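Local structure of alpha-1,2-mannosidase (Trichoderma reesei, 1HCU) at residues F340-Q345 with I350-F355. The protein probably trims alpha-1,2-linked mannose residues from the high-mannose glycans of N-glycoproteins in a calcium-dependent hydrolysis. Residues are numbered along the deposited sequence; the frame is centred on the assembly and turned at random.
Sequences FGTYTQ and IGPEGF
In the (alpha/alpha)-barrel of this family 47 glycosidase, Thr342 and Tyr343 of helix 326-344 are set against residues 350-355, the chain running into strand 354-356, which carries Glu353, the predicted proton donor. No direct hydrogen bond joins the two segments; ring faces, a CA-H...O contact and one water do the work. The Ile350-Gly351 peptide stands steeply over one face of the Tyr343 ring and turns its N-H toward the centre, Gly351 N 3.2 Å above the plane, while Gly351 CA makes a CH-pi contact on the same face. Gly351 has no side chain, which is what lets its backbone come this close to Tyr343 CD2. Tyr343 OH hydrogen-bonds His307 NE2, holding the far end of the ring in place. Thr342 works on the other flank. Its CG2, anti to the carbonyl carbon, stands over the middle of the Phe355 ring, 3.9 Å from the centroid and 11° off the normal, while Phe292 and Phe381 meet that ring edge-to-face. The carbonyl oxygen Thr342 O receives a CA-H...O contact from Gly351 CA at 3.3 Å, and Pro352 CD packs 3.7 Å from Thr342 CB. One water donates to both Thr342 OG1 (3.1 Å) and Pro352 O (2.7 Å); OG1 also hydrogen-bonds Tyr339 O. A leucine in place of Tyr343 would probably leave the Gly351 N-H without the aromatic face it points at and His307 without its hydroxyl partner. Aromatic faces, a polarised CA-H and a bridging water thus join the helix to the chain entering the strand, consistent with a defined path for the backbone leading into Glu353.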
loop_
_atom_site.group_PDB
_atom_site.type_symbol
_atom_site.label_atom_id
_atom_site.label_comp_id
_atom_site.label_asym_id
_atom_site.label_seq_id
_atom_site.Cartn_x
_atom_site.Cartn_y
_atom_site.Cartn_z
ATOM N N PHE A 340 -14.087 7.696 3.691
ATOM C CA PHE A 340 -13.784 8.530 4.846
ATOM C C PHE A 340 -14.999 8.536 5.770
ATOM O O PHE A 340 -14.871 8.727 6.975
ATOM C CB PHE A 340 -13.453 9.963 4.441
ATOM C CG PHE A 340 -13.229 10.867 5.615
ATOM C CD1 PHE A 340 -12.056 10.783 6.361
ATOM C CD2 PHE A 340 -14.218 11.755 6.015
ATOM C CE1 PHE A 340 -11.876 11.574 7.495
ATOM C CE2 PHE A 340 -14.051 12.545 7.142
ATOM C CZ PHE A 340 -12.875 12.458 7.887
ATOM N N GLY A 341 -16.177 8.310 5.192
ATOM C CA GLY A 341 -17.405 8.270 5.969
ATOM C C GLY A 341 -17.415 7.127 6.975
ATOM O O GLY A 341 -18.202 7.150 7.927
ATOM N N THR A 342 -16.562 6.120 6.771
ATOM C CA THR A 342 -16.497 4.991 7.711
ATOM C C THR A 342 -15.568 5.374 8.865
ATOM O O THR A 342 -15.493 4.686 9.883
ATOM C CB THR A 342 -15.977 3.677 7.046
ATOM O OG1 THR A 342 -14.638 3.867 6.560
ATOM C CG2 THR A 342 -16.889 3.260 5.893
ATOM N N TYR A 343 -14.861 6.484 8.681
ATOM C CA TYR A 343 -13.953 7.017 9.696
ATOM C C TYR A 343 -14.762 7.977 10.581
ATOM O O TYR A 343 -14.906 7.774 11.786
ATOM C CB TYR A 343 -12.820 7.807 9.028
ATOM C CG TYR A 343 -11.494 7.092 8.880
ATOM C CD1 TYR A 343 -10.410 7.437 9.687
ATOM C CD2 TYR A 343 -11.310 6.092 7.918
ATOM C CE1 TYR A 343 -9.177 6.814 9.545
ATOM C CE2 TYR A 343 -10.078 5.458 7.767
ATOM C CZ TYR A 343 -9.013 5.824 8.585
ATOM O OH TYR A 343 -7.795 5.199 8.466
ATOM N N THR A 344 -15.296 9.011 9.934
ATOM C CA THR A 344 -16.064 10.082 10.567
ATOM C C THR A 344 -17.342 9.661 11.299
ATOM O O THR A 344 -17.829 10.393 12.156
ATOM C CB THR A 344 -16.434 11.180 9.503
ATOM O OG1 THR A 344 -16.929 12.355 10.151
ATOM C CG2 THR A 344 -17.506 10.663 8.552
ATOM N N GLN A 345 -17.878 8.485 10.995
ATOM C CA GLN A 345 -19.108 8.074 11.662
ATOM C C GLN A 345 -18.977 7.095 12.830
ATOM O O GLN A 345 -19.972 6.802 13.503
ATOM C CB GLN A 345 -20.109 7.559 10.624
ATOM C CG GLN A 345 -20.406 8.607 9.555
ATOM C CD GLN A 345 -21.511 8.201 8.599
ATOM O OE1 GLN A 345 -22.696 8.407 8.875
ATOM N NE2 GLN A 345 -21.127 7.608 7.466
ATOM N N ILE A 350 -12.314 6.646 13.665
ATOM C CA ILE A 350 -11.378 5.832 12.889
ATOM C C ILE A 350 -12.153 4.752 12.123
ATOM O O ILE A 350 -13.080 4.148 12.668
ATOM C CB ILE A 350 -10.326 5.154 13.821
ATOM C CG1 ILE A 350 -9.507 6.236 14.538
ATOM C CG2 ILE A 350 -9.405 4.231 13.009
ATOM C CD1 ILE A 350 -8.578 5.714 15.624
ATOM N N GLY A 351 -11.772 4.509 10.869
ATOM C CA GLY A 351 -12.462 3.517 10.054
ATOM C C GLY A 351 -12.233 2.064 10.449
ATOM O O GLY A 351 -11.157 1.715 10.926
ATOM N N PRO A 352 -13.235 1.189 10.258
ATOM C CA PRO A 352 -13.142 -0.236 10.595
ATOM C C PRO A 352 -12.308 -1.021 9.586
ATOM O O PRO A 352 -12.100 -0.572 8.465
ATOM C CB PRO A 352 -14.601 -0.681 10.606
ATOM C CG PRO A 352 -15.201 0.158 9.519
ATOM C CD PRO A 352 -14.583 1.525 9.760
ATOM N N GLU A 353 -11.834 -2.189 10.002
ATOM C CA GLU A 353 -11.019 -3.058 9.158
ATOM C C GLU A 353 -11.895 -3.677 8.078
ATOM O O GLU A 353 -11.489 -3.824 6.921
ATOM C CB GLU A 353 -10.408 -4.158 10.016
ATOM C CG GLU A 353 -8.932 -4.326 9.823
ATOM C CD GLU A 353 -8.618 -5.100 8.588
ATOM O OE1 GLU A 353 -9.407 -6.011 8.281
ATOM O OE2 GLU A 353 -7.594 -4.821 7.941
ATOM N N GLY A 354 -13.106 -4.037 8.482
ATOM C CA GLY A 354 -14.058 -4.621 7.567
ATOM C C GLY A 354 -15.445 -4.112 7.902
ATOM O O GLY A 354 -15.785 -3.980 9.079
ATOM N N PHE A 355 -16.232 -3.810 6.873
ATOM C CA PHE A 355 -17.592 -3.327 7.059
ATOM C C PHE A 355 -18.471 -3.820 5.918
ATOM O O PHE A 355 -17.969 -4.237 4.873
ATOM C CB PHE A 355 -17.626 -1.788 7.141
ATOM C CG PHE A 355 -17.194 -1.091 5.874
ATOM C CD1 PHE A 355 -18.112 -0.782 4.875
ATOM C CD2 PHE A 355 -15.856 -0.748 5.682
ATOM C CE1 PHE A 355 -17.710 -0.140 3.703
ATOM C CE2 PHE A 355 -15.443 -0.105 4.512
ATOM C CZ PHE A 355 -16.372 0.200 3.522
HETATM O O HOH W 1 -12.407 1.788 7.165
#